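Local coordinates for protein aromatic amino acid aminotransferase I (Candida albicans WO-1, PDB 6HNU) that probably transfers amino groups between aromatic amino acids and 2-oxoglutarate, using pyridoxal 5'-phosphate as cofactor, at residues B[47-58]-B[98-106]. Numbering follows the deposited sequence.
Sequences LPLSDYFPFEKV and ELARSLQYG. With PLP (pyridoxal-5'-phosphate), chain D; PHE (phenylalanine), chain E.
Gln-104 reaches across to the backbone of Pro-48, its NE2 donating to Pro-48 O at 2.8 Å from a donor position tilted out of the carbonyl plane, while the acceptor lies close to the plane of the amide. The chain leaves with CG anti to the backbone N (chi1 -175°) and bends at chi2, turning Gln-104 OE1 back to accept a hydrogen bond from the backbone N of Tyr-105 at 2.9 Å, on a lone pair in the carbonyl plane. Both ends of the amide are thus engaged, which fixes its rotation, and OE1 also touches Pro-48 CD at 3.4 Å. The Phe-53 ring crosses this side chain at about a right angle, its plane 69° from the amide. Ser-50 CA sits over the centre of one ring face, Leu-99 O lies at the edge, and Phe-53 CD2 meets Leu-103 CB at 3.9 Å, the two side chains running antiparallel alongside each other. Farther along, Leu-103 CD1 meets Phe-55 CD2 at 3.7 Å, the two side chains roughly perpendicular. Leu-99 CD1 lies against Phe-55 CB and O, and Leu-99 CD2 against Val-58 CG1; Phe-55 O, buried here, finds no polar partner in the model. At the other end, Leu-47 CD2 and the Tyr-105 ring border the bound phenylalanine, whose CD1 lies 3.8 Å above one face of Tyr-105, displaced from the ring centre. Tyr-105 OH hydrogen-bonds cofactor phosphate oxygen O3P at an unusually short 2.5 Å, a length to be taken with caution, and is also hydrogen-bonded to Lys-300 NZ of the second subunit, so this active site is built from both chains. Helix 99-102 and segment 47-58 pack beside strand 81-86 and helix 334-377, whose Phe-335 meets the Phe-55 ring edge-to-face, and strand 57-62 continues its antiparallel sheet into the second subunit.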
ATOM      1  N   LEU B  47       2.074  -4.174  20.283  1.00 30.32           N
ATOM      2  CA  LEU B  47       2.853  -5.062  19.373  1.00 32.94           C
ATOM      3  C   LEU B  47       2.533  -6.514  19.688  1.00 37.41           C
ATOM      4  O   LEU B  47       2.593  -6.919  20.840  1.00 39.68           O
ATOM      5  CB  LEU B  47       4.350  -4.846  19.561  1.00 33.04           C
ATOM      6  CG  LEU B  47       4.956  -3.585  18.963  1.00 37.46           C
ATOM      7  CD1 LEU B  47       6.482  -3.711  18.955  1.00 41.25           C
ATOM      8  CD2 LEU B  47       4.432  -3.292  17.560  1.00 34.88           C
ATOM      9  N   PRO B  48       2.263  -7.367  18.682  1.00 40.18           N
ATOM     10  CA  PRO B  48       2.102  -8.786  18.946  1.00 46.17           C
ATOM     11  C   PRO B  48       3.526  -9.298  19.190  1.00 49.41           C
ATOM     12  O   PRO B  48       4.499  -8.590  18.936  1.00 39.56           O
ATOM     13  CB  PRO B  48       1.444  -9.301  17.669  1.00 47.00           C
ATOM     14  CG  PRO B  48       2.094  -8.438  16.604  1.00 45.84           C
ATOM     15  CD  PRO B  48       2.228  -7.068  17.244  1.00 40.88           C
ATOM     16  N   LEU B  49       3.621 -10.516  19.702  1.00 52.76           N
ATOM     17  CA  LEU B  49       4.919 -11.131  20.052  1.00 50.96           C
ATOM     18  C   LEU B  49       5.313 -11.952  18.818  1.00 37.97           C
ATOM     19  O   LEU B  49       4.414 -12.595  18.197  1.00 43.28           O
ATOM     20  CB  LEU B  49       4.823 -11.920  21.379  1.00 55.73           C
ATOM     21  CG  LEU B  49       3.566 -12.760  21.694  1.00 60.79           C
ATOM     22  CD1 LEU B  49       2.245 -11.979  21.693  1.00 57.81           C
ATOM     23  CD2 LEU B  49       3.453 -13.972  20.787  1.00 64.21           C
ATOM     24  N   SER B  50       6.586 -11.911  18.431  1.00 35.71           N
ATOM     25  CA  SER B  50       7.099 -12.660  17.256  1.00 32.13           C
ATOM     26  C   SER B  50       6.974 -14.180  17.493  1.00 28.68           C
ATOM     27  O   SER B  50       6.979 -14.933  16.505  1.00 24.35           O
ATOM     28  CB  SER B  50       8.494 -12.212  16.888  1.00 32.58           C
ATOM     29  OG  SER B  50       9.480 -12.813  17.724  1.00 32.74           O
ATOM     30  N   ASP B  51       6.759 -14.612  18.739  1.00 26.71           N
ATOM     31  CA  ASP B  51       6.732 -16.048  19.153  1.00 27.86           C
ATOM     32  C   ASP B  51       5.708 -16.827  18.324  1.00 24.05           C
ATOM     33  O   ASP B  51       5.981 -18.011  18.012  1.00 24.57           O
ATOM     34  CB  ASP B  51       6.379 -16.213  20.638  1.00 30.63           C
ATOM     35  CG  ASP B  51       7.273 -15.482  21.639  1.00 38.20           C
ATOM     36  OD1 ASP B  51       8.171 -14.683  21.216  1.00 42.42           O
ATOM     37  OD2 ASP B  51       7.077 -15.717  22.858  1.00 42.94           O
ATOM     38  N   TYR B  52       4.567 -16.228  17.958  1.00 22.54           N
ATOM     39  CA  TYR B  52       3.489 -16.959  17.231  1.00 23.59           C
ATOM     40  C   TYR B  52       3.640 -16.843  15.702  1.00 20.57           C
ATOM     41  O   TYR B  52       2.955 -17.612  15.030  1.00 22.46           O
ATOM     42  CB  TYR B  52       2.086 -16.525  17.685  1.00 26.34           C
ATOM     43  CG  TYR B  52       1.809 -16.654  19.165  1.00 27.38           C
ATOM     44  CD1 TYR B  52       2.470 -17.574  19.968  1.00 27.58           C
ATOM     45  CD2 TYR B  52       0.874 -15.820  19.774  1.00 29.60           C
ATOM     46  CE1 TYR B  52       2.224 -17.649  21.334  1.00 30.70           C
ATOM     47  CE2 TYR B  52       0.593 -15.907  21.132  1.00 30.30           C
ATOM     48  CZ  TYR B  52       1.263 -16.831  21.917  1.00 31.05           C
ATOM     49  OH  TYR B  52       0.963 -16.895  23.246  1.00 29.90           O
ATOM     50  N   PHE B  53       4.440 -15.915  15.155  1.00 19.72           N
ATOM     51  CA  PHE B  53       4.581 -15.742  13.678  1.00 18.65           C
ATOM     52  C   PHE B  53       4.845 -17.122  13.074  1.00 18.59           C
ATOM     53  O   PHE B  53       5.876 -17.717  13.407  1.00 18.01           O
ATOM     54  CB  PHE B  53       5.698 -14.780  13.251  1.00 18.86           C
ATOM     55  CG  PHE B  53       5.594 -13.349  13.745  1.00 19.39           C
ATOM     56  CD1 PHE B  53       4.448 -12.868  14.367  1.00 19.16           C
ATOM     57  CD2 PHE B  53       6.651 -12.471  13.536  1.00 19.89           C
ATOM     58  CE1 PHE B  53       4.384 -11.558  14.816  1.00 20.19           C
ATOM     59  CE2 PHE B  53       6.584 -11.161  13.987  1.00 19.26           C
ATOM     60  CZ  PHE B  53       5.437 -10.700  14.582  1.00 19.77           C
ATOM     61  N   PRO B  54       3.920 -17.690  12.259  1.00 18.87           N
ATOM     62  CA  PRO B  54       4.044 -19.077  11.795  1.00 18.74           C
ATOM     63  C   PRO B  54       5.008 -19.255  10.611  1.00 19.56           C
ATOM     64  O   PRO B  54       4.670 -19.936   9.668  1.00 19.98           O
ATOM     65  CB  PRO B  54       2.593 -19.423  11.435  1.00 19.83           C
ATOM     66  CG  PRO B  54       2.059 -18.110  10.866  1.00 20.11           C
ATOM     67  CD  PRO B  54       2.674 -17.060  11.787  1.00 19.68           C
ATOM     68  N   PHE B  55       6.149 -18.580  10.663  1.00 19.02           N
ATOM     69  CA  PHE B  55       7.188 -18.572   9.595  1.00 20.22           C
ATOM     70  C   PHE B  55       8.560 -18.698  10.238  1.00 20.37           C
ATOM     71  O   PHE B  55       9.059 -17.719  10.786  1.00 19.94           O
ATOM     72  CB  PHE B  55       7.106 -17.318   8.723  1.00 19.95           C
ATOM     73  CG  PHE B  55       5.742 -17.072   8.127  1.00 19.15           C
ATOM     74  CD1 PHE B  55       5.338 -17.733   6.982  1.00 19.23           C
ATOM     75  CD2 PHE B  55       4.881 -16.170   8.714  1.00 20.29           C
ATOM     76  CE1 PHE B  55       4.104 -17.470   6.405  1.00 19.81           C
ATOM     77  CE2 PHE B  55       3.634 -15.935   8.156  1.00 20.06           C
ATOM     78  CZ  PHE B  55       3.257 -16.571   7.003  1.00 20.13           C
ATOM     79  N   GLU B  56       9.141 -19.895  10.154  1.00 22.10           N
ATOM     80  CA  GLU B  56      10.448 -20.207  10.783  1.00 22.39           C
ATOM     81  C   GLU B  56      11.538 -19.694   9.853  1.00 20.44           C
ATOM     82  O   GLU B  56      12.610 -19.270  10.328  1.00 20.80           O
ATOM     83  CB  GLU B  56      10.603 -21.712  11.070  1.00 22.03           C
ATOM     84  CG  GLU B  56      12.003 -22.089  11.512  1.00 22.39           C
ATOM     85  CD  GLU B  56      12.475 -21.381  12.758  1.00 24.46           C
ATOM     86  OE1 GLU B  56      11.594 -20.941  13.544  1.00 25.38           O
ATOM     87  OE2 GLU B  56      13.717 -21.240  12.950  1.00 28.45           O
ATOM     88  N   LYS B  57      11.261 -19.742   8.559  1.00 21.96           N
ATOM     89  CA  LYS B  57      12.144 -19.177   7.537  1.00 22.64           C
ATOM     90  C   LYS B  57      11.401 -19.085   6.212  1.00 21.53           C
ATOM     91  O   LYS B  57      10.361 -19.770   6.041  1.00 22.56           O
ATOM     92  CB  LYS B  57      13.426 -20.003   7.381  1.00 25.96           C
ATOM     93  CG  LYS B  57      13.357 -21.197   6.457  1.00 26.28           C
ATOM     94  CD  LYS B  57      14.716 -21.887   6.310  1.00 27.83           C
ATOM     95  CE  LYS B  57      14.617 -23.148   5.479  1.00 30.88           C
ATOM     96  NZ  LYS B  57      15.869 -23.938   5.506  1.00 31.97           N
ATOM     97  N   VAL B  58      11.925 -18.215   5.362  1.00 22.59           N
ATOM     98  CA  VAL B  58      11.550 -18.117   3.926  1.00 21.94           C
ATOM     99  C   VAL B  58      12.835 -18.272   3.116  1.00 22.46           C
ATOM    100  O   VAL B  58      13.953 -17.846   3.607  1.00 22.01           O
ATOM    101  CB  VAL B  58      10.813 -16.809   3.602  1.00 22.22           C
ATOM    102  CG1 VAL B  58      11.664 -15.580   3.831  1.00 23.50           C
ATOM    103  CG2 VAL B  58      10.328 -16.832   2.168  1.00 25.25           C
ATOM    104  N   GLU B  98      15.812 -10.510   9.748  1.00 18.88           N
ATOM    105  CA  GLU B  98      15.252 -11.774  10.288  1.00 19.33           C
ATOM    106  C   GLU B  98      13.741 -11.581  10.445  1.00 18.58           C
ATOM    107  O   GLU B  98      13.306 -10.434  10.741  1.00 17.64           O
ATOM    108  CB  GLU B  98      15.970 -12.149  11.592  1.00 18.81           C
ATOM    109  CG  GLU B  98      15.713 -11.196  12.749  1.00 19.24           C
ATOM    110  CD  GLU B  98      16.574  -9.959  12.836  1.00 21.12           C
ATOM    111  OE1 GLU B  98      17.441  -9.764  11.948  1.00 22.64           O
ATOM    112  OE2 GLU B  98      16.341  -9.148  13.769  1.00 19.89           O
ATOM    113  N   LEU B  99      12.964 -12.643  10.215  1.00 20.42           N
ATOM    114  CA  LEU B  99      11.486 -12.518  10.091  1.00 19.73           C
ATOM    115  C   LEU B  99      10.866 -12.042  11.410  1.00 20.57           C
ATOM    116  O   LEU B  99       9.786 -11.451  11.352  1.00 18.35           O
ATOM    117  CB  LEU B  99      10.861 -13.845   9.673  1.00 20.63           C
ATOM    118  CG  LEU B  99      11.396 -14.468   8.387  1.00 20.91           C
ATOM    119  CD1 LEU B  99      10.655 -15.770   8.119  1.00 22.79           C
ATOM    120  CD2 LEU B  99      11.262 -13.491   7.216  1.00 20.76           C
ATOM    121  N   ALA B 100      11.478 -12.328  12.572  1.00 20.14           N
ATOM    122  CA  ALA B 100      10.969 -11.843  13.868  1.00 20.34           C
ATOM    123  C   ALA B 100      10.879 -10.300  13.829  1.00 19.30           C
ATOM    124  O   ALA B 100      10.026  -9.745  14.513  1.00 19.23           O
ATOM    125  CB  ALA B 100      11.867 -12.346  14.994  1.00 21.45           C
ATOM    126  N   ARG B 101      11.726  -9.644  13.034  1.00 19.17           N
ATOM    127  CA  ARG B 101      11.793  -8.176  12.828  1.00 19.20           C
ATOM    128  C   ARG B 101      11.117  -7.766  11.492  1.00 20.20           C
ATOM    129  O   ARG B 101      10.256  -6.837  11.530  1.00 18.62           O
ATOM    130  CB  ARG B 101      13.247  -7.723  12.929  1.00 21.15           C
ATOM    131  CG  ARG B 101      13.484  -6.224  12.799  1.00 21.09           C
ATOM    132  CD  ARG B 101      14.832  -5.763  13.386  1.00 21.39           C
ATOM    133  NE  ARG B 101      15.898  -6.516  12.737  1.00 21.69           N
ATOM    134  CZ  ARG B 101      16.614  -6.092  11.696  1.00 21.16           C
ATOM    135  NH1 ARG B 101      16.450  -4.864  11.223  1.00 20.91           N
ATOM    136  NH2 ARG B 101      17.507  -6.903  11.138  1.00 18.59           N
ATOM    137  N   SER B 102      11.395  -8.419  10.345  1.00 19.21           N
ATOM    138  CA  SER B 102      10.782  -7.985   9.054  1.00 18.64           C
ATOM    139  C   SER B 102       9.259  -8.235   9.040  1.00 18.90           C
ATOM    140  O   SER B 102       8.562  -7.538   8.296  1.00 17.68           O
ATOM    141  CB  SER B 102      11.494  -8.618   7.852  1.00 19.45           C
ATOM    142  OG  SER B 102      11.740 -10.003   8.050  1.00 17.31           O
ATOM    143  N   LEU B 103       8.739  -9.201   9.801  1.00 18.09           N
ATOM    144  CA  LEU B 103       7.279  -9.525   9.879  1.00 19.70           C
ATOM    145  C   LEU B 103       6.619  -8.836  11.096  1.00 18.06           C
ATOM    146  O   LEU B 103       5.387  -8.968  11.282  1.00 16.43           O
ATOM    147  CB  LEU B 103       7.090 -11.051   9.925  1.00 17.66           C
ATOM    148  CG  LEU B 103       7.495 -11.804   8.666  1.00 19.69           C
ATOM    149  CD1 LEU B 103       7.090 -13.265   8.787  1.00 18.59           C
ATOM    150  CD2 LEU B 103       6.861 -11.174   7.419  1.00 20.42           C
ATOM    151  N   GLN B 104       7.395  -8.081  11.879  1.00 18.46           N
ATOM    152  CA  GLN B 104       6.883  -7.214  12.970  1.00 18.19           C
ATOM    153  C   GLN B 104       6.532  -5.836  12.394  1.00 19.29           C
ATOM    154  O   GLN B 104       7.165  -5.422  11.428  1.00 19.92           O
ATOM    155  CB  GLN B 104       7.935  -7.092  14.079  1.00 20.29           C
ATOM    156  CG  GLN B 104       7.473  -6.321  15.313  1.00 20.92           C
ATOM    157  CD  GLN B 104       6.180  -6.846  15.895  1.00 21.13           C
ATOM    158  OE1 GLN B 104       5.087  -6.513  15.440  1.00 21.12           O
ATOM    159  NE2 GLN B 104       6.289  -7.694  16.913  1.00 22.93           N
ATOM    160  N   TYR B 105       5.622  -5.091  13.011  1.00 20.34           N
ATOM    161  CA  TYR B 105       5.499  -3.648  12.690  1.00 21.07           C
ATOM    162  C   TYR B 105       6.878  -3.003  12.883  1.00 23.65           C
ATOM    163  O   TYR B 105       7.637  -3.414  13.785  1.00 21.30           O
ATOM    164  CB  TYR B 105       4.477  -2.963  13.583  1.00 20.43           C
ATOM    165  CG  TYR B 105       3.045  -3.391  13.394  1.00 19.85           C
ATOM    166  CD1 TYR B 105       2.301  -2.918  12.329  1.00 19.80           C
ATOM    167  CD2 TYR B 105       2.433  -4.245  14.290  1.00 20.77           C
ATOM    168  CE1 TYR B 105       0.969  -3.237  12.185  1.00 20.18           C
ATOM    169  CE2 TYR B 105       1.107  -4.618  14.134  1.00 20.21           C
ATOM    170  CZ  TYR B 105       0.377  -4.106  13.081  1.00 19.53           C
ATOM    171  OH  TYR B 105      -0.914  -4.462  12.930  1.00 17.66           O
ATOM    172  N   GLY B 106       7.231  -2.013  12.068  1.00 26.89           N
ATOM    173  CA  GLY B 106       8.461  -1.245  12.314  1.00 27.28           C
ATOM    174  C   GLY B 106       8.385   0.166  11.775  1.00 28.45           C
ATOM    175  O   GLY B 106       7.281   0.602  11.391  1.00 30.76           O
TER
HETATM  176  N1  PLP D 502      -7.124  -1.076  13.194  1.00 20.23           N
HETATM  177  C2  PLP D 502      -7.052  -1.018  14.522  1.00 23.39           C
HETATM  178  C2A PLP D 502      -8.243  -0.561  15.281  1.00 24.95           C
HETATM  179  C3  PLP D 502      -5.874  -1.380  15.207  1.00 25.40           C
HETATM  180  O3  PLP D 502      -5.845  -1.272  16.565  1.00 25.82           O
HETATM  181  C4  PLP D 502      -4.746  -1.782  14.463  1.00 25.52           C
HETATM  182  C4A PLP D 502      -3.505  -2.133  15.162  1.00 30.66           C
HETATM  183  C5  PLP D 502      -4.851  -1.831  13.069  1.00 23.37           C
HETATM  184  C6  PLP D 502      -6.027  -1.419  12.489  1.00 21.79           C
HETATM  185  C5A PLP D 502      -3.688  -2.241  12.214  1.00 24.52           C
HETATM  186  O4P PLP D 502      -4.104  -3.075  11.095  1.00 21.51           O
HETATM  187  P   PLP D 502      -3.116  -3.594   9.936  1.00 19.60           P
HETATM  188  O1P PLP D 502      -2.779  -2.363   9.092  1.00 20.04           O
HETATM  189  O2P PLP D 502      -3.974  -4.645   9.290  1.00 18.32           O
HETATM  190  O3P PLP D 502      -1.892  -4.179  10.649  1.00 19.55           O
HETATM  191  N   PHE E 503      -2.578  -1.221  15.752  1.00 62.39           N
HETATM  192  CA  PHE E 503      -1.102  -1.108  16.023  1.00 73.31           C
HETATM  193  C   PHE E 503      -0.895  -0.405  17.377  1.00 85.95           C
HETATM  194  O   PHE E 503      -0.046   0.484  17.523  1.00 95.93           O
HETATM  195  CB  PHE E 503      -0.412  -0.415  14.841  1.00 74.74           C
HETATM  196  CG  PHE E 503       0.966   0.132  15.118  1.00 73.08           C
HETATM  197  CD1 PHE E 503       1.929  -0.646  15.748  1.00 75.16           C
HETATM  198  CD2 PHE E 503       1.296   1.429  14.754  1.00 72.93           C
HETATM  199  CE1 PHE E 503       3.196  -0.139  16.001  1.00 75.02           C
HETATM  200  CE2 PHE E 503       2.565   1.930  15.004  1.00 77.10           C
HETATM  201  CZ  PHE E 503       3.515   1.145  15.621  1.00 75.84           C
HETATM  202  OXT PHE E 503      -1.579  -0.716  18.372  1.00 79.85           O